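Local coordinates for DNA-binding protein reb1 (Schizosaccharomyces pombe, PDB 5EYB) that binds specific DNA sites in the rRNA enhancer and promoter and upstream of many RNA polymerase II genes, and acts in terminating RNA polymerase I transcription, at residues Asp20-Arg25 against Gln62-Phe67; Gln128-Lys133 against Arg202-Cys207; Arg139-Asn144 against His159-Ala164. All blocks are in the same frame, centred on the assembly; numbering follows the deposited sequence.

Contact 1: residues Asp20-Arg25 against Gln62-Phe67. With nucleotides of chain B.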
loop_
_atom_site.group_PDB
_atom_site.type_symbol
_atom_site.label_atom_id
_atom_site.label_comp_id
_atom_site.label_asym_id
_atom_site.label_seq_id
_atom_site.Cartn_x
_atom_site.Cartn_y
_atom_site.Cartn_z
ATOM N N ASP A 20 11.742 -4.301 -21.926
ATOM C CA ASP A 20 12.519 -4.656 -23.106
ATOM C C ASP A 20 13.111 -6.051 -22.968
ATOM O O ASP A 20 13.201 -6.792 -23.946
ATOM C CB ASP A 20 13.631 -3.633 -23.351
ATOM C CG ASP A 20 13.100 -2.313 -23.875
ATOM O OD1 ASP A 20 12.021 -2.314 -24.504
ATOM O OD2 ASP A 20 13.763 -1.275 -23.662
ATOM N N TYR A 21 13.508 -6.408 -21.751
ATOM C CA TYR A 21 14.039 -7.740 -21.490
ATOM C C TYR A 21 12.961 -8.800 -21.684
ATOM O O TYR A 21 13.196 -9.834 -22.309
ATOM C CB TYR A 21 14.615 -7.829 -20.076
ATOM C CG TYR A 21 15.064 -9.224 -19.703
ATOM C CD1 TYR A 21 16.241 -9.752 -20.215
ATOM C CD2 TYR A 21 14.310 -10.013 -18.842
ATOM C CE1 TYR A 21 16.655 -11.028 -19.882
ATOM C CE2 TYR A 21 14.717 -11.289 -18.503
ATOM C CZ TYR A 21 15.890 -11.791 -19.026
ATOM O OH TYR A 21 16.302 -13.061 -18.695
ATOM N N LEU A 22 11.777 -8.531 -21.147
ATOM C CA LEU A 22 10.659 -9.458 -21.244
ATOM C C LEU A 22 10.273 -9.700 -22.697
ATOM O O LEU A 22 10.128 -10.841 -23.126
ATOM C CB LEU A 22 9.456 -8.927 -20.465
ATOM C CG LEU A 22 8.344 -9.940 -20.199
ATOM C CD1 LEU A 22 8.873 -11.066 -19.325
ATOM C CD2 LEU A 22 7.145 -9.268 -19.550
ATOM N N GLU A 23 10.113 -8.614 -23.445
ATOM C CA GLU A 23 9.723 -8.692 -24.846
ATOM C C GLU A 23 10.750 -9.462 -25.673
ATOM O O GLU A 23 10.385 -10.274 -26.524
ATOM C CB GLU A 23 9.528 -7.288 -25.423
ATOM N N ARG A 24 12.031 -9.208 -25.417
ATOM C CA ARG A 24 13.110 -9.892 -26.127
ATOM C C ARG A 24 13.129 -11.380 -25.792
ATOM O O ARG A 24 13.262 -12.226 -26.675
ATOM C CB ARG A 24 14.466 -9.266 -25.789
ATOM C CG ARG A 24 15.648 -9.953 -26.466
ATOM C CD ARG A 24 16.971 -9.643 -25.771
ATOM N NE ARG A 24 18.075 -10.430 -26.320
ATOM C CZ ARG A 24 19.304 -10.460 -25.812
ATOM N NH1 ARG A 24 19.598 -9.747 -24.733
ATOM N NH2 ARG A 24 20.240 -11.207 -26.381
ATOM N N ARG A 25 12.992 -11.690 -24.507
ATOM C CA ARG A 25 12.997 -13.070 -24.043
ATOM C C ARG A 25 11.780 -13.816 -24.578
ATOM O O ARG A 25 11.807 -15.035 -24.743
ATOM C CB ARG A 25 13.022 -13.119 -22.513
ATOM C CG ARG A 25 13.595 -14.403 -21.941
ATOM C CD ARG A 25 14.974 -14.677 -22.509
ATOM N NE ARG A 25 15.864 -13.531 -22.349
ATOM C CZ ARG A 25 17.041 -13.410 -22.955
ATOM N NH1 ARG A 25 17.471 -14.366 -23.770
ATOM N NH2 ARG A 25 17.786 -12.331 -22.754
ATOM N N GLN A 62 14.498 -16.183 -11.850
ATOM C CA GLN A 62 15.919 -16.195 -11.528
ATOM C C GLN A 62 16.632 -14.998 -12.148
ATOM O O GLN A 62 17.533 -14.418 -11.541
ATOM C CB GLN A 62 16.561 -17.497 -12.006
ATOM C CG GLN A 62 18.066 -17.534 -11.842
ATOM C CD GLN A 62 18.698 -18.701 -12.563
ATOM O OE1 GLN A 62 19.649 -18.531 -13.325
ATOM N NE2 GLN A 62 18.174 -19.898 -12.327
ATOM N N GLU A 63 16.220 -14.631 -13.357
ATOM C CA GLU A 63 16.869 -13.552 -14.093
ATOM C C GLU A 63 16.421 -12.170 -13.623
ATOM O O GLU A 63 17.096 -11.175 -13.880
ATOM C CB GLU A 63 16.605 -13.700 -15.593
ATOM C CG GLU A 63 17.324 -14.874 -16.241
ATOM C CD GLU A 63 18.811 -14.633 -16.396
ATOM O OE1 GLU A 63 19.563 -14.873 -15.426
ATOM O OE2 GLU A 63 19.227 -14.205 -17.493
ATOM N N MET A 64 15.287 -12.107 -12.936
ATOM C CA MET A 64 14.796 -10.837 -12.413
ATOM C C MET A 64 14.534 -10.914 -10.911
ATOM O O MET A 64 13.387 -10.831 -10.474
ATOM C CB MET A 64 13.526 -10.415 -13.153
ATOM C CG MET A 64 13.764 -10.037 -14.606
ATOM S SD MET A 64 12.268 -9.515 -15.467
ATOM C CE MET A 64 11.539 -11.094 -15.870
ATOM N N PRO A 65 15.609 -11.045 -10.113
ATOM C CA PRO A 65 15.523 -11.301 -8.669
ATOM C C PRO A 65 14.843 -10.173 -7.901
ATOM O O PRO A 65 14.423 -10.372 -6.763
ATOM C CB PRO A 65 16.992 -11.427 -8.240
ATOM C CG PRO A 65 17.764 -11.607 -9.508
ATOM C CD PRO A 65 17.002 -10.859 -10.545
ATOM N N SER A 66 14.733 -9.007 -8.526
ATOM C CA SER A 66 14.164 -7.840 -7.868
ATOM C C SER A 66 12.651 -7.957 -7.719
ATOM O O SER A 66 12.013 -7.116 -7.085
ATOM C CB SER A 66 14.518 -6.573 -8.648
ATOM O OG SER A 66 15.914 -6.501 -8.882
ATOM N N PHE A 67 12.079 -9.005 -8.302
ATOM C CA PHE A 67 10.632 -9.173 -8.307
ATOM C C PHE A 67 10.207 -10.602 -7.991
ATOM O O PHE A 67 10.973 -11.548 -8.184
ATOM C CB PHE A 67 10.069 -8.740 -9.661
ATOM C CG PHE A 67 10.452 -7.344 -10.049
ATOM C CD1 PHE A 67 9.826 -6.251 -9.469
ATOM C CD2 PHE A 67 11.451 -7.123 -10.979
ATOM C CE1 PHE A 67 10.185 -4.965 -9.818
ATOM C CE2 PHE A 67 11.814 -5.840 -11.332
ATOM C CZ PHE A 67 11.181 -4.760 -10.751
ATOM P P DT B 18 8.092 -7.644 -5.453
ATOM O OP1 DT B 18 9.570 -7.644 -5.509
ATOM O OP2 DT B 18 7.332 -8.492 -6.378
ATOM O "O5'" DT B 18 7.610 -8.040 -3.988
ATOM C "C5'" DT B 18 7.628 -7.068 -2.964
ATOM C "C4'" DT B 18 7.126 -7.657 -1.664
ATOM O "O4'" DT B 18 5.709 -7.379 -1.510
ATOM C "C3'" DT B 18 7.278 -9.173 -1.545
ATOM O "O3'" DT B 18 7.803 -9.487 -0.278
ATOM C "C2'" DT B 18 5.845 -9.681 -1.698
ATOM C "C1'" DT B 18 5.062 -8.545 -1.074
ATOM N N1 DT B 18 3.642 -8.489 -1.513
ATOM C C2 DT B 18 2.658 -8.260 -0.579
ATOM O O2 DT B 18 2.885 -8.093 0.609
ATOM N N3 DT B 18 1.387 -8.229 -1.087
ATOM C C4 DT B 18 1.010 -8.403 -2.407
ATOM O O4 DT B 18 -0.162 -8.357 -2.768
ATOM C C5 DT B 18 2.091 -8.641 -3.332
ATOM C C7 DT B 18 1.803 -8.844 -4.790
ATOM C C6 DT B 18 3.340 -8.673 -2.847
#
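Tyr21 O takes the amide of Arg25 at 2.9 Å (N to O), an ordinary helical bond that fixes the turn from which the Tyr21 ring reaches across to Glu63 and Met64. This is helix packing in the first Myb-associated domain: helix 16-32 lies beside the C-terminal end of helix 51-63, where Met64 leaves helical geometry. With CG anti to the backbone nitrogen (chi1 175°), the tyrosine extends straight out to the other segment. Its ring passes obliquely by Met64, CD2 being 4.0 Å from SD and CE2 4.1 Å from CE, a Met-aromatic contact. The phenol end arrives at about a right angle to the Glu63 side chain, where OH meets the aliphatic CB and CG. Leu22 CD1 adds a looser apolar touch on Met64 CE, at 4.4 Å. Leu59 and Leu60 of helix 51-63 also pack on Tyr21, and Ile72 of helix 69-79 on Met64. Beyond the helix end the chain makes a type I turn, Phe67 N bonding to Met64 O at 3.1 Å, and comes up to the DNA backbone, with Phe67 CA 3.4 Å from OP1 of DT18 of chain B.

Contact 2: residues Gln128-Lys133 against Arg202-Cys207. With nucleotides of chain B.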
loop_
_atom_site.group_PDB
_atom_site.type_symbol
_atom_site.label_atom_id
_atom_site.label_comp_id
_atom_site.label_asym_id
_atom_site.label_seq_id
_atom_site.Cartn_x
_atom_site.Cartn_y
_atom_site.Cartn_z
ATOM N N GLN A 128 25.291 17.563 -6.105
ATOM C CA GLN A 128 24.991 18.926 -6.525
ATOM C C GLN A 128 23.486 19.182 -6.542
ATOM O O GLN A 128 23.037 20.291 -6.257
ATOM C CB GLN A 128 25.594 19.206 -7.900
ATOM C CG GLN A 128 27.107 19.323 -7.888
ATOM C CD GLN A 128 27.593 20.448 -6.995
ATOM O OE1 GLN A 128 27.204 21.603 -7.165
ATOM N NE2 GLN A 128 28.443 20.113 -6.031
ATOM N N ILE A 129 22.711 18.155 -6.877
ATOM C CA ILE A 129 21.258 18.252 -6.812
ATOM C C ILE A 129 20.833 18.521 -5.374
ATOM O O ILE A 129 19.975 19.366 -5.111
ATOM C CB ILE A 129 20.572 16.964 -7.319
ATOM C CG1 ILE A 129 20.795 16.779 -8.821
ATOM C CG2 ILE A 129 19.085 16.999 -7.025
ATOM C CD1 ILE A 129 20.025 17.745 -9.682
ATOM N N TRP A 130 21.462 17.807 -4.445
ATOM C CA TRP A 130 21.097 17.870 -3.033
ATOM C C TRP A 130 21.988 18.802 -2.208
ATOM O O TRP A 130 21.977 18.748 -0.981
ATOM C CB TRP A 130 21.133 16.464 -2.428
ATOM C CG TRP A 130 19.981 15.613 -2.834
ATOM C CD1 TRP A 130 19.886 14.837 -3.953
ATOM C CD2 TRP A 130 18.750 15.446 -2.123
ATOM N NE1 TRP A 130 18.669 14.198 -3.983
ATOM C CE2 TRP A 130 17.955 14.557 -2.870
ATOM C CE3 TRP A 130 18.245 15.965 -0.929
ATOM C CZ2 TRP A 130 16.680 14.174 -2.460
ATOM C CZ3 TRP A 130 16.982 15.584 -0.524
ATOM C CH2 TRP A 130 16.212 14.697 -1.287
ATOM N N ALA A 131 22.746 19.663 -2.877
ATOM C CA ALA A 131 23.671 20.557 -2.184
ATOM C C ALA A 131 22.978 21.793 -1.614
ATOM O O ALA A 131 23.418 22.917 -1.854
ATOM C CB ALA A 131 24.793 20.978 -3.119
ATOM N N GLY A 132 21.903 21.584 -0.858
ATOM C CA GLY A 132 21.159 22.684 -0.267
ATOM C C GLY A 132 20.573 23.618 -1.310
ATOM O O GLY A 132 19.402 23.505 -1.670
ATOM N N LYS A 133 21.394 24.544 -1.797
ATOM C CA LYS A 133 20.999 25.435 -2.882
ATOM C C LYS A 133 21.773 25.085 -4.150
ATOM O O LYS A 133 22.967 25.362 -4.251
ATOM C CB LYS A 133 21.236 26.901 -2.503
ATOM C CG LYS A 133 20.530 27.345 -1.228
ATOM C CD LYS A 133 19.015 27.231 -1.341
ATOM C CE LYS A 133 18.337 27.620 -0.030
ATOM N NZ LYS A 133 16.849 27.579 -0.112
ATOM N N ARG A 202 20.955 9.191 5.058
ATOM C CA ARG A 202 19.672 8.668 4.624
ATOM C C ARG A 202 18.865 9.728 3.876
ATOM O O ARG A 202 18.942 10.914 4.188
ATOM C CB ARG A 202 18.877 8.160 5.827
ATOM C CG ARG A 202 19.392 6.867 6.432
ATOM C CD ARG A 202 18.988 5.683 5.584
ATOM N NE ARG A 202 18.981 4.442 6.347
ATOM C CZ ARG A 202 18.420 3.315 5.924
ATOM N NH1 ARG A 202 17.818 3.277 4.742
ATOM N NH2 ARG A 202 18.459 2.226 6.682
ATOM N N MET A 203 18.094 9.300 2.886
ATOM C CA MET A 203 17.219 10.218 2.176
ATOM C C MET A 203 16.163 10.754 3.135
ATOM O O MET A 203 15.417 9.980 3.727
ATOM C CB MET A 203 16.560 9.531 0.986
ATOM C CG MET A 203 15.866 10.489 0.039
ATOM S SD MET A 203 14.861 9.622 -1.170
ATOM C CE MET A 203 16.049 8.432 -1.780
ATOM N N PRO A 204 16.115 12.083 3.299
ATOM C CA PRO A 204 15.219 12.765 4.240
ATOM C C PRO A 204 13.797 12.210 4.252
ATOM O O PRO A 204 13.229 12.041 5.330
ATOM C CB PRO A 204 15.240 14.205 3.738
ATOM C CG PRO A 204 16.616 14.364 3.186
ATOM C CD PRO A 204 16.969 13.037 2.568
ATOM N N ASN A 205 13.241 11.922 3.078
ATOM C CA ASN A 205 11.898 11.362 2.989
ATOM C C ASN A 205 11.805 9.982 3.644
ATOM O O ASN A 205 10.813 9.668 4.307
ATOM C CB ASN A 205 11.452 11.283 1.525
ATOM C CG ASN A 205 9.984 10.904 1.377
ATOM O OD1 ASN A 205 9.654 9.755 1.086
ATOM N ND2 ASN A 205 9.099 11.873 1.573
ATOM N N ASP A 206 12.843 9.167 3.461
ATOM C CA ASP A 206 12.912 7.844 4.087
ATOM C C ASP A 206 12.943 7.947 5.606
ATOM O O ASP A 206 12.391 7.097 6.306
ATOM C CB ASP A 206 14.143 7.072 3.609
ATOM C CG ASP A 206 14.061 6.681 2.151
ATOM O OD1 ASP A 206 12.935 6.485 1.646
ATOM O OD2 ASP A 206 15.126 6.566 1.510
ATOM N N CYS A 207 13.604 8.985 6.109
ATOM C CA CYS A 207 13.674 9.216 7.544
ATOM C C CYS A 207 12.299 9.555 8.090
ATOM O O CYS A 207 11.897 9.049 9.137
ATOM C CB CYS A 207 14.668 10.332 7.871
ATOM S SG CYS A 207 16.395 9.908 7.549
ATOM P P DG B 8 17.289 23.592 -4.941
ATOM O OP1 DG B 8 18.716 23.828 -4.632
ATOM O OP2 DG B 8 16.877 22.345 -5.620
ATOM O "O5'" DG B 8 16.455 23.706 -3.584
ATOM C "C5'" DG B 8 16.579 24.868 -2.788
ATOM C "C4'" DG B 8 16.062 24.633 -1.378
ATOM O "O4'" DG B 8 14.669 25.023 -1.289
ATOM C "C3'" DG B 8 16.141 23.198 -0.868
ATOM O "O3'" DG B 8 16.495 23.219 0.511
ATOM C "C2'" DG B 8 14.719 22.675 -1.086
ATOM C "C1'" DG B 8 13.878 23.928 -0.866
ATOM N N9 DG B 8 12.639 23.958 -1.641
ATOM C C8 DG B 8 12.497 23.697 -2.983
ATOM N N7 DG B 8 11.272 23.825 -3.410
ATOM C C5 DG B 8 10.556 24.206 -2.282
ATOM C C6 DG B 8 9.176 24.493 -2.129
ATOM O O6 DG B 8 8.286 24.466 -2.988
ATOM N N1 DG B 8 8.864 24.840 -0.822
ATOM C C2 DG B 8 9.765 24.903 0.212
ATOM N N2 DG B 8 9.270 25.258 1.406
ATOM N N3 DG B 8 11.061 24.638 0.085
ATOM C C4 DG B 8 11.383 24.298 -1.186
#
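Trp130 and Pro204 point at each other from opposite directions, and the six-membered part of the indole makes the touch: CZ3 lies 3.9 Å from Pro204 CG and 4.0 Å from its CD. Trp130 has CG beside the backbone nitrogen, anti to the carbonyl carbon (chi1 -75°), and chi2 of 87° turns the ring plane roughly perpendicular to the plane of CA, CB and CG; together they carry the benzo end over to the proline. Pro204 opens helix 204-215, the second helix of the predicted helix-turn-helix of the first Myb-type repeat. Met203 holds the N-cap position before it. Its chi1 of -168° sets CG 4.4 Å from Trp130 CH2, while the bend at its third torsion moves only CE. The indole's polar end looks elsewhere: NE1 bonds to Arg162 O, Arg162 also makes a cation-pi contact with the ring, and Phe168 meets it edge-to-face. Past Trp130 the chain runs alongside the DNA. Positive phi at Gly132, which favours glycine, marks the turn, and Lys133, bent at chi2 and straight beyond it, lies along the sugar of DG8 of chain B, its CD 3.7 Å from C5'. Across the two segments the side chains meet through apolar atoms alone and over a small area, while Trp130 O is bonded to Arg198 NH2 of the Myb repeat. The NE1 bond, with Arg162 and Phe168 at the ring, probably does much to fix the indole, so that Pro204 and Met203 are likely to pack against a surface already set.

Contact 3: residues Arg139-Asn144 against His159-Ala164. With nucleotides of chain C; nucleotides of chain B.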
loop_
_atom_site.group_PDB
_atom_site.type_symbol
_atom_site.label_atom_id
_atom_site.label_comp_id
_atom_site.label_asym_id
_atom_site.label_seq_id
_atom_site.Cartn_x
_atom_site.Cartn_y
_atom_site.Cartn_z
ATOM N N ARG A 139 20.317 24.370 -12.045
ATOM C CA ARG A 139 19.084 25.120 -12.248
ATOM C C ARG A 139 18.729 25.184 -13.730
ATOM O O ARG A 139 17.552 25.187 -14.099
ATOM C CB ARG A 139 19.214 26.534 -11.672
ATOM N N MET A 140 19.753 25.230 -14.575
ATOM C CA MET A 140 19.551 25.283 -16.016
ATOM C C MET A 140 19.223 23.895 -16.561
ATOM O O MET A 140 18.477 23.758 -17.533
ATOM C CB MET A 140 20.789 25.857 -16.710
ATOM C CG MET A 140 20.518 26.382 -18.110
ATOM S SD MET A 140 19.287 27.701 -18.125
ATOM C CE MET A 140 18.983 27.859 -19.883
ATOM N N PHE A 141 19.783 22.868 -15.927
ATOM C CA PHE A 141 19.492 21.483 -16.287
ATOM C C PHE A 141 18.003 21.190 -16.133
ATOM O O PHE A 141 17.380 20.598 -17.018
ATOM C CB PHE A 141 20.321 20.522 -15.427
ATOM C CG PHE A 141 19.767 19.125 -15.365
ATOM C CD1 PHE A 141 19.076 18.685 -14.245
ATOM C CD2 PHE A 141 19.936 18.251 -16.426
ATOM C CE1 PHE A 141 18.565 17.400 -14.186
ATOM C CE2 PHE A 141 19.426 16.965 -16.373
ATOM C CZ PHE A 141 18.740 16.540 -15.252
ATOM N N TYR A 142 17.444 21.615 -15.002
ATOM C CA TYR A 142 16.017 21.484 -14.737
ATOM C C TYR A 142 15.172 22.145 -15.825
ATOM O O TYR A 142 14.216 21.552 -16.323
ATOM C CB TYR A 142 15.673 22.092 -13.377
ATOM C CG TYR A 142 16.001 21.210 -12.193
ATOM C CD1 TYR A 142 15.739 19.848 -12.225
ATOM C CD2 TYR A 142 16.571 21.743 -11.040
ATOM C CE1 TYR A 142 16.032 19.038 -11.143
ATOM C CE2 TYR A 142 16.870 20.940 -9.954
ATOM C CZ TYR A 142 16.597 19.589 -10.012
ATOM O OH TYR A 142 16.892 18.785 -8.937
ATOM N N SER A 143 15.541 23.371 -16.186
ATOM C CA SER A 143 14.783 24.175 -17.142
ATOM C C SER A 143 14.594 23.475 -18.485
ATOM O O SER A 143 13.501 23.485 -19.051
ATOM C CB SER A 143 15.470 25.523 -17.360
ATOM O OG SER A 143 14.760 26.302 -18.304
ATOM N N ASN A 144 15.663 22.870 -18.988
ATOM C CA ASN A 144 15.609 22.172 -20.264
ATOM C C ASN A 144 14.849 20.860 -20.159
ATOM O O ASN A 144 14.115 20.480 -21.072
ATOM C CB ASN A 144 17.020 21.922 -20.795
ATOM C CG ASN A 144 17.562 23.102 -21.575
ATOM O OD1 ASN A 144 17.593 23.084 -22.806
ATOM N ND2 ASN A 144 17.980 24.143 -20.864
ATOM N N HIS A 159 10.749 16.830 -8.182
ATOM C CA HIS A 159 10.737 15.885 -7.063
ATOM C C HIS A 159 11.255 14.522 -7.488
ATOM O O HIS A 159 12.011 13.877 -6.761
ATOM C CB HIS A 159 9.330 15.732 -6.486
ATOM C CG HIS A 159 8.889 16.884 -5.638
ATOM N ND1 HIS A 159 9.721 17.505 -4.732
ATOM C CD2 HIS A 159 7.698 17.525 -5.558
ATOM C CE1 HIS A 159 9.062 18.480 -4.130
ATOM N NE2 HIS A 159 7.832 18.513 -4.614
ATOM N N HIS A 160 10.834 14.090 -8.671
ATOM C CA HIS A 160 11.222 12.795 -9.212
ATOM C C HIS A 160 12.733 12.660 -9.338
ATOM O O HIS A 160 13.314 11.678 -8.879
ATOM C CB HIS A 160 10.573 12.581 -10.575
ATOM C CG HIS A 160 10.970 11.300 -11.235
ATOM N ND1 HIS A 160 10.279 10.123 -11.049
ATOM C CD2 HIS A 160 11.999 11.005 -12.063
ATOM C CE1 HIS A 160 10.858 9.160 -11.744
ATOM N NE2 HIS A 160 11.906 9.669 -12.367
ATOM N N VAL A 161 13.359 13.653 -9.963
ATOM C CA VAL A 161 14.797 13.640 -10.197
ATOM C C VAL A 161 15.576 13.542 -8.887
ATOM O O VAL A 161 16.519 12.756 -8.773
ATOM C CB VAL A 161 15.250 14.898 -10.970
ATOM C CG1 VAL A 161 16.768 15.002 -10.988
ATOM C CG2 VAL A 161 14.694 14.879 -12.387
ATOM N N ARG A 162 15.166 14.333 -7.900
ATOM C CA ARG A 162 15.823 14.339 -6.596
ATOM C C ARG A 162 15.744 12.974 -5.919
ATOM O O ARG A 162 16.735 12.483 -5.378
ATOM C CB ARG A 162 15.206 15.411 -5.697
ATOM C CG ARG A 162 15.630 16.820 -6.066
ATOM C CD ARG A 162 14.718 17.861 -5.454
ATOM N NE ARG A 162 14.687 17.821 -3.995
ATOM C CZ ARG A 162 15.623 18.344 -3.207
ATOM N NH1 ARG A 162 16.685 18.938 -3.734
ATOM N NH2 ARG A 162 15.500 18.263 -1.889
ATOM N N ARG A 163 14.565 12.360 -5.967
ATOM C CA ARG A 163 14.365 11.055 -5.358
ATOM C C ARG A 163 15.156 9.986 -6.108
ATOM O O ARG A 163 15.733 9.088 -5.494
ATOM C CB ARG A 163 12.877 10.697 -5.324
ATOM C CG ARG A 163 12.551 9.493 -4.459
ATOM C CD ARG A 163 11.071 9.429 -4.101
ATOM N NE ARG A 163 10.678 10.442 -3.121
ATOM C CZ ARG A 163 10.074 11.588 -3.425
ATOM N NH1 ARG A 163 9.789 11.877 -4.688
ATOM N NH2 ARG A 163 9.752 12.448 -2.466
ATOM N N ALA A 164 15.199 10.103 -7.431
ATOM C CA ALA A 164 15.857 9.108 -8.275
ATOM C C ALA A 164 17.368 9.286 -8.288
ATOM O O ALA A 164 18.108 8.329 -8.506
ATOM C CB ALA A 164 15.312 9.174 -9.694
ATOM P P DC C 16 8.215 9.190 -8.118
ATOM O OP1 DC C 16 8.352 9.137 -9.588
ATOM O OP2 DC C 16 9.241 9.879 -7.304
ATOM O "O5'" DC C 16 6.814 9.859 -7.767
ATOM C "C5'" DC C 16 5.619 9.275 -8.228
ATOM C "C4'" DC C 16 4.434 10.054 -7.711
ATOM O "O4'" DC C 16 4.339 9.877 -6.273
ATOM C "C3'" DC C 16 4.519 11.567 -7.952
ATOM O "O3'" DC C 16 3.301 12.060 -8.465
ATOM C "C2'" DC C 16 4.799 12.136 -6.571
ATOM C "C1'" DC C 16 4.111 11.128 -5.673
ATOM N N1 DC C 16 4.670 11.112 -4.309
ATOM C C2 DC C 16 3.870 11.494 -3.231
ATOM O O2 DC C 16 2.696 11.812 -3.439
ATOM N N3 DC C 16 4.405 11.492 -1.987
ATOM C C4 DC C 16 5.681 11.140 -1.809
ATOM N N4 DC C 16 6.168 11.152 -0.564
ATOM C C5 DC C 16 6.512 10.762 -2.900
ATOM C C6 DC C 16 5.973 10.772 -4.121
ATOM P P DT C 18 -1.264 18.131 -6.491
ATOM O OP1 DT C 18 -2.686 18.157 -6.885
ATOM O OP2 DT C 18 -0.237 18.727 -7.375
ATOM O "O5'" DT C 18 -1.168 18.799 -5.049
ATOM C "C5'" DT C 18 -1.903 18.246 -3.977
ATOM C "C4'" DT C 18 -1.611 18.983 -2.689
ATOM O "O4'" DT C 18 -0.257 18.698 -2.258
ATOM C "C3'" DT C 18 -1.733 20.502 -2.773
ATOM O "O3'" DT C 18 -2.527 20.961 -1.693
ATOM C "C2'" DT C 18 -0.281 20.996 -2.681
ATOM C "C1'" DT C 18 0.380 19.890 -1.872
ATOM N N1 DT C 18 1.837 19.723 -2.142
ATOM C C2 DT C 18 2.723 19.716 -1.084
ATOM O O2 DT C 18 2.385 19.864 0.078
ATOM N N3 DT C 18 4.030 19.533 -1.438
ATOM C C4 DT C 18 4.534 19.355 -2.709
ATOM O O4 DT C 18 5.731 19.198 -2.919
ATOM C C5 DT C 18 3.558 19.365 -3.773
ATOM C C7 DT C 18 3.998 19.182 -5.197
ATOM C C6 DT C 18 2.269 19.543 -3.442
ATOM P P DT B 9 16.798 21.862 1.314
ATOM O OP1 DT B 9 17.899 22.168 2.254
ATOM O OP2 DT B 9 16.956 20.756 0.338
ATOM O "O5'" DT B 9 15.461 21.627 2.161
ATOM C "C5'" DT B 9 15.020 22.637 3.061
ATOM C "C4'" DT B 9 13.642 22.317 3.622
ATOM O "O4'" DT B 9 12.637 22.504 2.598
ATOM C "C3'" DT B 9 13.458 20.888 4.154
ATOM O "O3'" DT B 9 13.083 20.936 5.530
ATOM C "C2'" DT B 9 12.337 20.303 3.277
ATOM C "C1'" DT B 9 11.623 21.555 2.791
ATOM N N1 DT B 9 10.879 21.384 1.495
ATOM C C2 DT B 9 9.536 21.682 1.448
ATOM O O2 DT B 9 8.903 22.074 2.412
ATOM N N3 DT B 9 8.953 21.501 0.225
ATOM C C4 DT B 9 9.560 21.063 -0.936
ATOM O O4 DT B 9 8.946 20.934 -1.988
ATOM C C5 DT B 9 10.967 20.769 -0.822
ATOM C C7 DT B 9 11.730 20.288 -2.021
ATOM C C6 DT B 9 11.554 20.943 0.374
HETATM O O HOH W 1 17.704 20.162 -6.713
#
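Tyr142 crosses from helix 136-147 to Val161 and Arg162 of helix 154-164, in the second Myb-associated domain, a family of the helix-turn-helix clan. The local axes pass 12.3 Å apart with 123° between their directions, and helix 154-164 presents its far side to DNA, consistent with a recognition helix. From CB, which does not itself aim at the partner helix, a chi1 of -79° swings the Tyr142 ring toward it. CE1 then finds Val161 CG1 at 4.1 Å, the methyl lying at the ring edge; the same methyl meets the edge of Phe141. At the tip, OH packs on Arg162 CG at 3.7 Å and donates in the ring plane to water 1 at 2.7 Å. That water also accepts a weak bond from Arg162 NH1, a tentative link between the helices. On the DNA side, His159 NE2 donates to a base, O4 of DT18 of chain C, at 2.8 Å, bent at 135°, while its CE1 edge faces O4 of DT9 of chain B. An alanine here removes the imidazole and would probably leave DT18 O4 without this donor and open a gap between helix and bases. His160 ND1 bonds to OP1 of DC16 of chain C at 2.6 Å. The C5 edge of that nucleotide's cytosine points at one face of the Arg163 guanidinium, C5 3.6 Å above its plane, over its centre.

Overall arrangement
Following the chain from the N terminus, contact 1 closes first, joining helix 16-32 to the end of helix 51-63 within the first Myb-associated domain. It stands apart from the others: its nearest atoms are about 14 Å from contact 3 and about 16 Å from contact 2. Contact 2 opens at the end of helix 122-129 and closes only at helix 204-215, spanning the step from the second Myb-associated domain into the first Myb repeat. Contact 3 begins and ends within that span, tying helix 136-147 to helix 154-164. The two touch, with Ile129 packed on both Tyr142 and Arg162, and Met203 on Arg163, so helix 154-164 bridges helix 122-129 and the start of helix 204-215.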